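PDB 7CUJ: coiled-coil quantitatively-enriched protein 1, which links telomeres to the meiotic centrosome component pcp1 and is required for telomere clustering in meiotic prophase, telomere length regulation and chromosome segregation. Local coordinates for residues 121-126 and 175-180; 131-136 and 146-151. One frame throughout, in Å; residues are numbered along the deposited sequence.

Contact 1 (121-126 and 175-180); sequences TFFLFI and HFLQSC
Leu177 reaches from the loop at 175-180 to the two phenylalanines Phe123 and Phe125 of strand 121-126, and the whole contact is apolar. The bond to CB is directed at the strand, but CB itself stops short of touching it. The chi1 of -72° places CG beside the backbone N and anti to the carbonyl carbon, which carries the fork of the side chain out to the strand. There the two methyls part. Leu177 CD2 lies over one face of the Phe123 ring, 4.2 Å from the ring centroid and 27° off the normal, a CH-pi contact; the closest approach, 3.8 Å, is between Leu177 CD2 and Phe123 CD2. Leu177 CD1 meets the Phe125 ring at its edge, near the ring plane, 4.3 Å from Phe125 CZ. Strand 121-126 runs between strands 162-166 and 184-188 of a parallel sheet, and the connection joining those two neighbours passes over it in a beta-alpha-beta crossover. Helix 170-173 in that connection sets Ala173 against both phenylalanines, Trp163 of strand 162-166 stacks on Phe123, and Leu177 follows from the loop beyond the helix.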
loop_
_atom_site.group_PDB
_atom_site.type_symbol
_atom_site.label_atom_id
_atom_site.label_comp_id
_atom_site.label_asym_id
_atom_site.label_seq_id
_atom_site.Cartn_x
_atom_site.Cartn_y
_atom_site.Cartn_z
ATOM N N THR A 121 20.005 -15.945 -41.507
ATOM C CA THR A 121 19.217 -16.659 -40.513
ATOM C C THR A 121 19.128 -15.821 -39.237
ATOM O O THR A 121 20.151 -15.488 -38.642
ATOM C CB THR A 121 19.798 -18.056 -40.251
ATOM O OG1 THR A 121 21.115 -17.902 -39.718
ATOM C CG2 THR A 121 19.851 -18.923 -41.491
ATOM N N PHE A 122 17.896 -15.484 -38.829
ATOM C CA PHE A 122 17.671 -14.725 -37.609
ATOM C C PHE A 122 17.585 -15.652 -36.401
ATOM O O PHE A 122 17.051 -16.755 -36.490
ATOM C CB PHE A 122 16.385 -13.899 -37.686
ATOM C CG PHE A 122 16.495 -12.615 -38.464
ATOM C CD1 PHE A 122 17.295 -11.574 -38.015
ATOM C CD2 PHE A 122 15.790 -12.443 -39.644
ATOM C CE1 PHE A 122 17.393 -10.393 -38.737
ATOM C CE2 PHE A 122 15.885 -11.262 -40.363
ATOM C CZ PHE A 122 16.688 -10.240 -39.910
ATOM N N PHE A 123 18.121 -15.167 -35.274
ATOM C CA PHE A 123 17.892 -15.732 -33.955
ATOM C C PHE A 123 17.133 -14.709 -33.116
ATOM O O PHE A 123 17.609 -13.591 -32.927
ATOM C CB PHE A 123 19.219 -16.045 -33.260
ATOM C CG PHE A 123 19.698 -17.466 -33.403
ATOM C CD1 PHE A 123 19.275 -18.449 -32.519
ATOM C CD2 PHE A 123 20.579 -17.820 -34.414
ATOM C CE1 PHE A 123 19.718 -19.757 -32.647
ATOM C CE2 PHE A 123 21.022 -19.128 -34.542
ATOM C CZ PHE A 123 20.592 -20.094 -33.658
ATOM N N LEU A 124 15.950 -15.099 -32.626
ATOM C CA LEU A 124 15.178 -14.253 -31.732
ATOM C C LEU A 124 15.100 -14.903 -30.351
ATOM O O LEU A 124 14.708 -16.061 -30.221
ATOM C CB LEU A 124 13.786 -13.999 -32.322
ATOM C CG LEU A 124 12.887 -13.066 -31.509
ATOM C CD1 LEU A 124 12.142 -12.097 -32.411
ATOM C CD2 LEU A 124 11.912 -13.850 -30.640
ATOM N N PHE A 125 15.479 -14.133 -29.325
ATOM C CA PHE A 125 15.393 -14.577 -27.945
ATOM C C PHE A 125 14.183 -13.935 -27.274
ATOM O O PHE A 125 13.930 -12.743 -27.440
ATOM C CB PHE A 125 16.691 -14.272 -27.195
ATOM C CG PHE A 125 17.816 -15.228 -27.498
ATOM C CD1 PHE A 125 18.636 -15.033 -28.599
ATOM C CD2 PHE A 125 18.050 -16.329 -26.688
ATOM C CE1 PHE A 125 19.667 -15.919 -28.883
ATOM C CE2 PHE A 125 19.086 -17.209 -26.966
ATOM C CZ PHE A 125 19.891 -17.005 -28.065
ATOM N N ILE A 126 13.441 -14.751 -26.517
ATOM C CA ILE A 126 12.245 -14.311 -25.819
ATOM C C ILE A 126 12.156 -15.079 -24.501
ATOM O O ILE A 126 12.401 -16.282 -24.467
ATOM C CB ILE A 126 10.995 -14.485 -26.712
ATOM C CG1 ILE A 126 9.745 -13.838 -26.109
ATOM C CG2 ILE A 126 10.765 -15.946 -27.076
ATOM C CD1 ILE A 126 8.604 -13.679 -27.090
ATOM N N HIS A 175 26.730 -22.217 -28.708
ATOM C CA HIS A 175 27.617 -23.076 -29.474
ATOM C C HIS A 175 27.466 -22.773 -30.963
ATOM O O HIS A 175 28.451 -22.761 -31.699
ATOM C CB HIS A 175 27.322 -24.555 -29.171
ATOM C CG HIS A 175 27.455 -24.932 -27.732
ATOM N ND1 HIS A 175 28.557 -25.611 -27.245
ATOM C CD2 HIS A 175 26.630 -24.744 -26.678
ATOM C CE1 HIS A 175 28.407 -25.818 -25.952
ATOM N NE2 HIS A 175 27.232 -25.295 -25.579
ATOM N N PHE A 176 26.219 -22.515 -31.381
ATOM C CA PHE A 176 25.860 -22.334 -32.779
ATOM C C PHE A 176 25.896 -20.852 -33.152
ATOM O O PHE A 176 25.616 -20.495 -34.295
ATOM C CB PHE A 176 24.499 -22.981 -33.065
ATOM C CG PHE A 176 24.476 -24.492 -33.096
ATOM C CD1 PHE A 176 25.267 -25.246 -32.237
ATOM C CD2 PHE A 176 23.635 -25.171 -33.969
ATOM C CE1 PHE A 176 25.235 -26.633 -32.266
ATOM C CE2 PHE A 176 23.600 -26.558 -33.994
ATOM C CZ PHE A 176 24.400 -27.287 -33.144
ATOM N N LEU A 177 26.240 -19.999 -32.176
ATOM C CA LEU A 177 26.472 -18.582 -32.417
ATOM C C LEU A 177 27.977 -18.306 -32.420
ATOM O O LEU A 177 28.414 -17.207 -32.079
ATOM C CB LEU A 177 25.739 -17.747 -31.359
ATOM C CG LEU A 177 24.214 -17.701 -31.478
ATOM C CD1 LEU A 177 23.582 -17.250 -30.170
ATOM C CD2 LEU A 177 23.771 -16.801 -32.621
ATOM N N GLN A 178 28.753 -19.327 -32.812
ATOM C CA GLN A 178 30.187 -19.221 -33.043
ATOM C C GLN A 178 30.494 -19.582 -34.497
ATOM O O GLN A 178 31.510 -19.148 -35.037
ATOM C CB GLN A 178 30.965 -20.143 -32.097
ATOM C CG GLN A 178 31.044 -19.652 -30.654
ATOM C CD GLN A 178 32.426 -19.237 -30.205
ATOM O OE1 GLN A 178 33.443 -19.716 -30.710
ATOM N NE2 GLN A 178 32.473 -18.347 -29.226
ATOM N N SER A 179 29.594 -20.354 -35.126
ATOM C CA SER A 179 29.831 -20.949 -36.437
ATOM C C SER A 179 29.214 -20.116 -37.561
ATOM O O SER A 179 29.811 -19.985 -38.631
ATOM C CB SER A 179 29.340 -22.374 -36.481
ATOM O OG SER A 179 27.948 -22.435 -36.204
ATOM N N CYS A 180 28.021 -19.559 -37.304
ATOM C CA CYS A 180 27.249 -18.830 -38.301
ATOM C C CYS A 180 27.400 -17.309 -38.175
ATOM O O CYS A 180 26.672 -16.586 -38.850
ATOM C CB CYS A 180 25.770 -19.199 -38.232
ATOM S SG CYS A 180 25.214 -20.272 -39.583
#

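Contact 2 (131-136 and 146-151); sequences LANTLT and AELWAE
Leu148 and Thr136 cross at a slant, with the hydroxyl of the threonine set against the fork of the leucine: Thr136 OG1 lies 3.4 Å from Leu148 CD2. With a methyl as partner this is a van der Waals contact; Thr136 OG1 turns back on its own helix and donates to Ala132 O at 2.6 Å, tilted 33° from the carbonyl plane. That oxygen also accepts the helical bond from Thr136 N, the two donors arriving from opposite faces of the plane. With OG1 so held beside the backbone N (chi1 -56°), Thr136 CG2 stands anti to that nitrogen and packs on the strand backbone, 3.6 Å from Glu147 CA. Helix 129-141 is the crossover of a beta-alpha-beta unit between parallel strands 121-126 and 146-148, and here it runs nearly antiparallel to the latter, at 156° with the axes 8.3 Å apart. Replacing Thr136 by an alanine is likely to leave Leu148 CD2 and the Glu147 backbone less closely packed, and Ala132 O without its second donor. Asn133 crosses Leu148 at about a right angle, bringing OD1 to 3.6 Å from CD1, while Gln129 NE2 hydrogen-bonds to OD1. Ala132 CB meets Leu148 CD2 at 4.0 Å.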
loop_
_atom_site.group_PDB
_atom_site.type_symbol
_atom_site.label_atom_id
_atom_site.label_comp_id
_atom_site.label_asym_id
_atom_site.label_seq_id
_atom_site.Cartn_x
_atom_site.Cartn_y
_atom_site.Cartn_z
ATOM N N LEU A 131 4.662 -17.161 -25.214
ATOM C CA LEU A 131 4.786 -16.152 -26.254
ATOM C C LEU A 131 5.658 -16.670 -27.393
ATOM O O LEU A 131 5.371 -16.402 -28.556
ATOM C CB LEU A 131 5.353 -14.861 -25.657
ATOM C CG LEU A 131 4.380 -14.060 -24.792
ATOM C CD1 LEU A 131 5.076 -12.864 -24.161
ATOM C CD2 LEU A 131 3.174 -13.611 -25.604
ATOM N N ALA A 132 6.714 -17.416 -27.042
ATOM C CA ALA A 132 7.557 -18.076 -28.028
ATOM C C ALA A 132 6.696 -18.912 -28.973
ATOM O O ALA A 132 6.840 -18.818 -30.188
ATOM C CB ALA A 132 8.600 -18.924 -27.341
ATOM N N ASN A 133 5.787 -19.708 -28.393
ATOM C CA ASN A 133 4.928 -20.606 -29.148
ATOM C C ASN A 133 3.964 -19.801 -30.016
ATOM O O ASN A 133 3.777 -20.117 -31.189
ATOM C CB ASN A 133 4.146 -21.559 -28.238
ATOM C CG ASN A 133 5.022 -22.409 -27.342
ATOM O OD1 ASN A 133 6.215 -22.569 -27.593
ATOM N ND2 ASN A 133 4.434 -22.965 -26.294
ATOM N N THR A 134 3.357 -18.767 -29.419
ATOM C CA THR A 134 2.357 -17.949 -30.086
ATOM C C THR A 134 2.998 -17.177 -31.239
ATOM O O THR A 134 2.409 -17.075 -32.312
ATOM C CB THR A 134 1.630 -17.034 -29.090
ATOM O OG1 THR A 134 1.105 -17.834 -28.029
ATOM C CG2 THR A 134 0.513 -16.231 -29.721
ATOM N N LEU A 135 4.209 -16.649 -31.010
ATOM C CA LEU A 135 4.918 -15.863 -32.011
ATOM C C LEU A 135 5.263 -16.765 -33.193
ATOM O O LEU A 135 4.971 -16.422 -34.336
ATOM C CB LEU A 135 6.190 -15.276 -31.386
ATOM C CG LEU A 135 6.589 -13.853 -31.789
ATOM C CD1 LEU A 135 8.103 -13.727 -31.847
ATOM C CD2 LEU A 135 5.976 -13.430 -33.115
ATOM N N THR A 136 5.869 -17.921 -32.887
ATOM C CA THR A 136 6.294 -18.907 -33.868
ATOM C C THR A 136 5.125 -19.290 -34.774
ATOM O O THR A 136 5.268 -19.319 -35.994
ATOM C CB THR A 136 6.893 -20.151 -33.193
ATOM O OG1 THR A 136 7.974 -19.755 -32.348
ATOM C CG2 THR A 136 7.386 -21.188 -34.179
ATOM N N ALA A 146 9.531 -19.540 -39.835
ATOM C CA ALA A 146 9.950 -19.404 -38.448
ATOM C C ALA A 146 9.719 -20.721 -37.710
ATOM O O ALA A 146 8.776 -21.439 -38.029
ATOM C CB ALA A 146 9.175 -18.283 -37.804
ATOM N N GLU A 147 10.575 -21.023 -36.720
ATOM C CA GLU A 147 10.417 -22.230 -35.918
ATOM C C GLU A 147 11.206 -22.129 -34.609
ATOM O O GLU A 147 12.157 -21.360 -34.508
ATOM C CB GLU A 147 10.784 -23.469 -36.740
ATOM C CG GLU A 147 9.708 -24.545 -36.717
ATOM C CD GLU A 147 9.545 -25.342 -38.002
ATOM O OE1 GLU A 147 9.940 -24.833 -39.070
ATOM O OE2 GLU A 147 9.015 -26.469 -37.933
ATOM N N LEU A 148 10.800 -22.929 -33.611
ATOM C CA LEU A 148 11.370 -22.908 -32.269
ATOM C C LEU A 148 12.751 -23.562 -32.259
ATOM O O LEU A 148 12.983 -24.542 -32.965
ATOM C CB LEU A 148 10.431 -23.643 -31.303
ATOM C CG LEU A 148 9.126 -22.937 -30.935
ATOM C CD1 LEU A 148 8.148 -23.909 -30.289
ATOM C CD2 LEU A 148 9.381 -21.756 -30.007
ATOM N N TRP A 149 13.649 -23.020 -31.423
ATOM C CA TRP A 149 14.963 -23.596 -31.171
ATOM C C TRP A 149 14.852 -24.751 -30.175
ATOM O O TRP A 149 13.922 -24.796 -29.369
ATOM C CB TRP A 149 15.937 -22.521 -30.667
ATOM C CG TRP A 149 17.270 -23.052 -30.228
ATOM C CD1 TRP A 149 17.696 -23.259 -28.947
ATOM C CD2 TRP A 149 18.357 -23.462 -31.079
ATOM N NE1 TRP A 149 18.970 -23.760 -28.942
ATOM C CE2 TRP A 149 19.402 -23.896 -30.234
ATOM C CE3 TRP A 149 18.548 -23.501 -32.465
ATOM C CZ2 TRP A 149 20.617 -24.365 -30.734
ATOM C CZ3 TRP A 149 19.749 -23.965 -32.959
ATOM C CH2 TRP A 149 20.768 -24.389 -32.103
ATOM N N ALA A 150 15.819 -25.676 -30.247
ATOM C CA ALA A 150 15.976 -26.764 -29.293
ATOM C C ALA A 150 17.404 -27.300 -29.361
ATOM O O ALA A 150 18.035 -27.251 -30.418
ATOM C CB ALA A 150 14.970 -27.857 -29.575
ATOM N N GLU A 151 17.901 -27.814 -28.228
ATOM C CA GLU A 151 19.195 -28.480 -28.186
ATOM C C GLU A 151 19.084 -29.831 -28.902
ATOM O O GLU A 151 19.458 -29.880 -30.091
ATOM C CB GLU A 151 19.660 -28.670 -26.740
ATOM C CG GLU A 151 21.052 -29.277 -26.624
ATOM C CD GLU A 151 21.439 -29.776 -25.240
ATOM O OE1 GLU A 151 20.672 -29.539 -24.284
ATOM O OE2 GLU A 151 22.509 -30.408 -25.124
#

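In the fold
Both contacts are built on one parallel beta-sheet of an alpha/beta domain, an internal piece of the longer protein. Contact 1 is fully buried and rests on aromatic rings and methyls; contact 2 lies at an edge strand of the sheet within this chain, is only partly buried, and mixes methyls with a hydroxyl and an amide. Strand 121-126 is common ground: Phe123 and Phe125 face the 175-180 loop, whereas Ile126, on the opposite side of the strand, packs on Leu131 and Ala132 of helix 129-141. Trp149, just past strand 146-148, bridges the two regions, meeting both Phe123 and Phe176 edge-to-face, and Ser172 OG is hydrogen-bonded to its NE1.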